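Local coordinates for protein glutaconate CoA-transferase subunit A (Acidaminococcus fermentans, PDB 1POI) that transfers coenzyme A from acetyl-CoA to glutaconate or (R)-2-hydroxyglutarate, a step in the fermentation of glutamate by the hydroxyglutarate pathway, at residues K303-P306 with H311-M314; Y106-A111 with P117-T122. All coordinates share one frame; numbering follows the deposited sequence.

Contact 1: residues K303-P306 with H311-M314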
loop_
_atom_site.group_PDB
_atom_site.type_symbol
_atom_site.label_atom_id
_atom_site.label_comp_id
_atom_site.label_asym_id
_atom_site.label_seq_id
_atom_site.Cartn_x
_atom_site.Cartn_y
_atom_site.Cartn_z
ATOM N N LYS A 303 -15.190 14.647 -3.106
ATOM C CA LYS A 303 -14.173 13.629 -2.975
ATOM C C LYS A 303 -13.232 13.446 -4.155
ATOM O O LYS A 303 -13.581 13.653 -5.318
ATOM C CB LYS A 303 -14.796 12.302 -2.554
ATOM C CG LYS A 303 -15.374 12.379 -1.134
ATOM C CD LYS A 303 -15.978 11.067 -0.653
ATOM C CE LYS A 303 -16.715 11.303 0.655
ATOM N NZ LYS A 303 -17.561 10.145 1.066
ATOM N N VAL A 304 -11.996 13.118 -3.818
ATOM C CA VAL A 304 -10.936 12.896 -4.786
ATOM C C VAL A 304 -11.130 11.543 -5.502
ATOM O O VAL A 304 -11.619 10.571 -4.901
ATOM C CB VAL A 304 -9.560 12.982 -4.030
ATOM C CG1 VAL A 304 -8.613 11.841 -4.385
ATOM C CG2 VAL A 304 -8.928 14.326 -4.267
ATOM N N VAL A 305 -10.804 11.502 -6.795
ATOM C CA VAL A 305 -10.907 10.275 -7.599
ATOM C C VAL A 305 -9.514 9.650 -7.642
ATOM O O VAL A 305 -8.565 10.275 -8.163
ATOM C CB VAL A 305 -11.365 10.589 -9.062
ATOM C CG1 VAL A 305 -11.327 9.317 -9.926
ATOM C CG2 VAL A 305 -12.784 11.213 -9.062
ATOM N N PRO A 306 -9.347 8.447 -7.052
ATOM C CA PRO A 306 -8.069 7.735 -7.020
ATOM C C PRO A 306 -7.507 7.733 -8.412
ATOM O O PRO A 306 -8.235 7.507 -9.363
ATOM C CB PRO A 306 -8.477 6.331 -6.607
ATOM C CG PRO A 306 -9.539 6.581 -5.683
ATOM C CD PRO A 306 -10.380 7.627 -6.419
ATOM N N HIS A 311 -11.226 15.989 -8.088
ATOM C CA HIS A 311 -12.567 15.511 -8.351
ATOM C C HIS A 311 -13.011 15.776 -9.765
ATOM O O HIS A 311 -12.917 16.903 -10.286
ATOM C CB HIS A 311 -13.584 16.109 -7.390
ATOM C CG HIS A 311 -14.951 15.510 -7.512
ATOM N ND1 HIS A 311 -15.950 16.071 -8.284
ATOM C CD2 HIS A 311 -15.494 14.406 -6.941
ATOM C CE1 HIS A 311 -17.046 15.341 -8.176
ATOM N NE2 HIS A 311 -16.795 14.324 -7.365
ATOM N N ILE A 312 -13.519 14.703 -10.357
ATOM C CA ILE A 312 -14.041 14.686 -11.706
ATOM C C ILE A 312 -15.299 13.853 -11.543
ATOM O O ILE A 312 -15.408 13.025 -10.622
ATOM C CB ILE A 312 -13.013 14.039 -12.698
ATOM C CG1 ILE A 312 -12.756 14.998 -13.848
ATOM C CG2 ILE A 312 -13.472 12.670 -13.232
ATOM C CD1 ILE A 312 -12.189 16.310 -13.416
ATOM N N ASP A 313 -16.309 14.206 -12.315
ATOM C CA ASP A 313 -17.561 13.480 -12.289
ATOM C C ASP A 313 -17.353 12.299 -13.235
ATOM O O ASP A 313 -17.272 12.476 -14.454
ATOM C CB ASP A 313 -18.674 14.380 -12.801
ATOM C CG ASP A 313 -20.019 13.729 -12.721
ATOM O OD1 ASP A 313 -20.110 12.588 -12.213
ATOM O OD2 ASP A 313 -20.993 14.378 -13.152
ATOM N N MET A 314 -17.255 11.103 -12.664
ATOM C CA MET A 314 -17.010 9.895 -13.441
ATOM C C MET A 314 -18.209 9.320 -14.177
ATOM O O MET A 314 -18.042 8.518 -15.086
ATOM C CB MET A 314 -16.373 8.825 -12.563
ATOM C CG MET A 314 -14.968 9.178 -12.133
ATOM S SD MET A 314 -13.927 9.329 -13.557
ATOM C CE MET A 314 -13.995 7.565 -14.101
#

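Contact 2: residues Y106-A111 with P117-T122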
loop_
_atom_site.group_PDB
_atom_site.type_symbol
_atom_site.label_atom_id
_atom_site.label_comp_id
_atom_site.label_asym_id
_atom_site.label_seq_id
_atom_site.Cartn_x
_atom_site.Cartn_y
_atom_site.Cartn_z
ATOM N N TYR A 106 8.689 32.047 3.859
ATOM C CA TYR A 106 8.812 30.607 4.072
ATOM C C TYR A 106 10.176 30.312 4.694
ATOM O O TYR A 106 10.299 29.406 5.507
ATOM C CB TYR A 106 8.520 29.825 2.776
ATOM C CG TYR A 106 7.036 29.607 2.591
ATOM C CD1 TYR A 106 6.400 28.559 3.235
ATOM C CD2 TYR A 106 6.248 30.535 1.903
ATOM C CE1 TYR A 106 5.018 28.447 3.224
ATOM C CE2 TYR A 106 4.859 30.437 1.876
ATOM C CZ TYR A 106 4.247 29.396 2.545
ATOM O OH TYR A 106 2.866 29.312 2.602
ATOM N N MET A 107 11.184 31.111 4.359
ATOM C CA MET A 107 12.497 30.945 4.978
ATOM C C MET A 107 12.383 31.283 6.481
ATOM O O MET A 107 12.667 30.437 7.334
ATOM C CB MET A 107 13.558 31.851 4.325
ATOM C CG MET A 107 13.851 31.531 2.872
ATOM S SD MET A 107 15.126 30.300 2.495
ATOM C CE MET A 107 14.990 29.139 3.845
ATOM N N MET A 108 11.927 32.494 6.792
ATOM C CA MET A 108 11.759 32.946 8.171
ATOM C C MET A 108 11.186 31.868 9.070
ATOM O O MET A 108 11.709 31.595 10.143
ATOM C CB MET A 108 10.890 34.201 8.221
ATOM C CG MET A 108 11.579 35.416 7.595
ATOM S SD MET A 108 10.567 36.889 7.501
ATOM C CE MET A 108 9.815 36.899 9.055
ATOM N N TRP A 109 10.121 31.236 8.619
ATOM C CA TRP A 109 9.506 30.178 9.388
ATOM C C TRP A 109 10.483 29.013 9.453
ATOM O O TRP A 109 10.645 28.385 10.497
ATOM C CB TRP A 109 8.209 29.718 8.718
ATOM C CG TRP A 109 6.962 30.449 9.115
ATOM C CD1 TRP A 109 6.648 30.905 10.356
ATOM C CD2 TRP A 109 5.792 30.670 8.300
ATOM N NE1 TRP A 109 5.354 31.374 10.376
ATOM C CE2 TRP A 109 4.807 31.241 9.126
ATOM C CE3 TRP A 109 5.485 30.429 6.955
ATOM C CZ2 TRP A 109 3.529 31.576 8.654
ATOM C CZ3 TRP A 109 4.210 30.764 6.489
ATOM C CH2 TRP A 109 3.254 31.328 7.336
ATOM N N HIS A 110 11.158 28.718 8.346
ATOM C CA HIS A 110 12.083 27.596 8.358
ATOM C C HIS A 110 13.244 27.821 9.336
ATOM O O HIS A 110 13.515 26.961 10.191
ATOM C CB HIS A 110 12.561 27.239 6.943
ATOM C CG HIS A 110 13.262 25.918 6.865
ATOM N ND1 HIS A 110 14.469 25.754 6.221
ATOM C CD2 HIS A 110 12.962 24.715 7.409
ATOM C CE1 HIS A 110 14.882 24.510 6.368
ATOM N NE2 HIS A 110 13.985 23.856 7.086
ATOM N N ALA A 111 13.901 28.972 9.232
ATOM C CA ALA A 111 14.984 29.340 10.134
ATOM C C ALA A 111 14.517 29.260 11.586
ATOM O O ALA A 111 15.299 28.932 12.474
ATOM C CB ALA A 111 15.447 30.710 9.845
ATOM N N PRO A 117 19.878 32.217 14.698
ATOM C CA PRO A 117 19.860 33.497 15.419
ATOM C C PRO A 117 19.012 34.472 14.602
ATOM O O PRO A 117 18.176 35.216 15.123
ATOM C CB PRO A 117 21.323 33.939 15.364
ATOM C CG PRO A 117 22.069 32.670 15.266
ATOM C CD PRO A 117 21.249 31.844 14.324
ATOM N N PHE A 118 19.264 34.470 13.305
ATOM C CA PHE A 118 18.561 35.327 12.370
ATOM C C PHE A 118 18.723 34.730 10.971
ATOM O O PHE A 118 19.413 33.719 10.791
ATOM C CB PHE A 118 19.112 36.747 12.443
ATOM C CG PHE A 118 20.534 36.873 11.999
ATOM C CD1 PHE A 118 21.576 36.528 12.853
ATOM C CD2 PHE A 118 20.835 37.415 10.742
ATOM C CE1 PHE A 118 22.901 36.730 12.469
ATOM C CE2 PHE A 118 22.154 37.622 10.341
ATOM C CZ PHE A 118 23.192 37.283 11.204
ATOM N N LEU A 119 18.137 35.378 9.975
ATOM C CA LEU A 119 18.211 34.860 8.626
ATOM C C LEU A 119 18.898 35.748 7.600
ATOM O O LEU A 119 18.381 36.815 7.266
ATOM C CB LEU A 119 16.788 34.522 8.166
ATOM C CG LEU A 119 16.527 34.134 6.711
ATOM C CD1 LEU A 119 17.042 32.712 6.426
ATOM C CD2 LEU A 119 15.043 34.240 6.481
ATOM N N PRO A 120 20.084 35.344 7.107
ATOM C CA PRO A 120 20.757 36.179 6.101
ATOM C C PRO A 120 20.379 35.659 4.692
ATOM O O PRO A 120 20.481 34.459 4.403
ATOM C CB PRO A 120 22.245 35.972 6.416
ATOM C CG PRO A 120 22.317 34.486 6.831
ATOM C CD PRO A 120 20.944 34.218 7.542
ATOM N N VAL A 121 19.875 36.541 3.840
ATOM C CA VAL A 121 19.498 36.130 2.504
ATOM C C VAL A 121 20.005 37.126 1.507
ATOM O O VAL A 121 20.147 38.301 1.809
ATOM C CB VAL A 121 17.943 36.031 2.311
ATOM C CG1 VAL A 121 17.358 34.925 3.168
ATOM C CG2 VAL A 121 17.266 37.351 2.594
ATOM N N THR A 122 20.284 36.658 0.303
ATOM C CA THR A 122 20.719 37.555 -0.751
ATOM C C THR A 122 19.473 37.906 -1.617
ATOM O O THR A 122 19.562 38.023 -2.843
ATOM C CB THR A 122 21.805 36.878 -1.582
ATOM O OG1 THR A 122 21.799 35.466 -1.309
ATOM C CG2 THR A 122 23.159 37.458 -1.249
#

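Contact 1: residues K303-P306 with H311-M314
Val305 carries the apolar part of this contact and splits its two methyl groups between different partners. CG1 is anti to the backbone N, with chi1 at 174°. That torsion places CG2 beside the backbone N, on the side where His311 and Ile312 pass. CG2 lies 3.5 Å from Ile312 O and 3.8 Å from Ile312 N, so it rests mainly against backbone. It also comes within 4.5 Å of Ile312 CG2, a loose touch between side chains. The other methyl, CG1, reaches Met314 CG at 4.3 Å. Met314 is buried, and Ile214 of a second copy of this protein packs on both Val305 and Met314.

The second part is a plain contact in which the carbonyl of Lys303 faces the His311 side chain. Lys303 O lies 3.2 Å from His311 CB. As modelled it also sits at the edge of the imidazole, but too close to CD2 for the ring position to be relied on. An alanine here removes the imidazole; the Lys303 carbonyl would probably lose its cover on that side, while the CB contact could remain. The backbone of His311 is held separately, since its N donates to Asp254 OD2.

The lysine side chain leaves the contact and packs on Tyr242 of its own chain and on Tyr242 of the second copy. The whole is an irregular loop near the C-terminus. Its two arms, separated by four residues, lie at a steep angle and meet through a mix of side-chain and backbone atoms at a subunit interface.

Contact 2: residues Y106-A111 with P117-T122
The helical segment 106-111 and strand 118-121 run in oblique, broadly opposed directions (138°), their axes 8.5 Å apart at closest approach, and Ala111 and Leu119 bring their CA atoms closest together. This is a helix packed on the outer strand, within this chain, of a small antiparallel sheet in the alpha/beta fold of the CoA-transferase family. A short connection joins the two elements. Leu119 is the strand residue that does the touching. Its backbone is hydrogen-bonded to Val167 of the neighbouring strand 162-168, and its CB bond is directed at the helix. With CG anti to the backbone N (chi1 172°), both methyls reach the helix surface. Met107, Met108 and Ala111 receive them there.

Met107 offers its CB, and its chain then bends away at chi2 and chi3. Met108 crosses the leucine side chain at about a right angle, with CG 3.8 Å from Leu119 CD2. The Met108 side chain also touches Leu49, Val167 and Pro170. On the helix side towards a further copy of this protein, His110 meets His110 of that copy.

Both leucine methyls meet Met107 CB, CD2 the more closely at 3.5 Å. CD1 also reaches Ala111 CB, and CD2 sits 3.6 Å from Met108 N.

In the fold
The two contacts share no helix or strand, and their nearest atoms are about 20 Å apart. Contact 2 comes first in the chain and is buried. It joins two regular elements, a helix and a strand, mainly by apolar packing of one leucine on the helix. Contact 1 follows near the C-terminus and lies at the surface of the chain. It joins two loop arms, and there valine methyls lie against side chains and backbone of the facing arm. Each centres on one aliphatic residue with two branches, Val305 or Leu119. Both also border other subunits: contact 1 meets one copy of this protein, contact 2 a different copy, and each also meets chains of another protein.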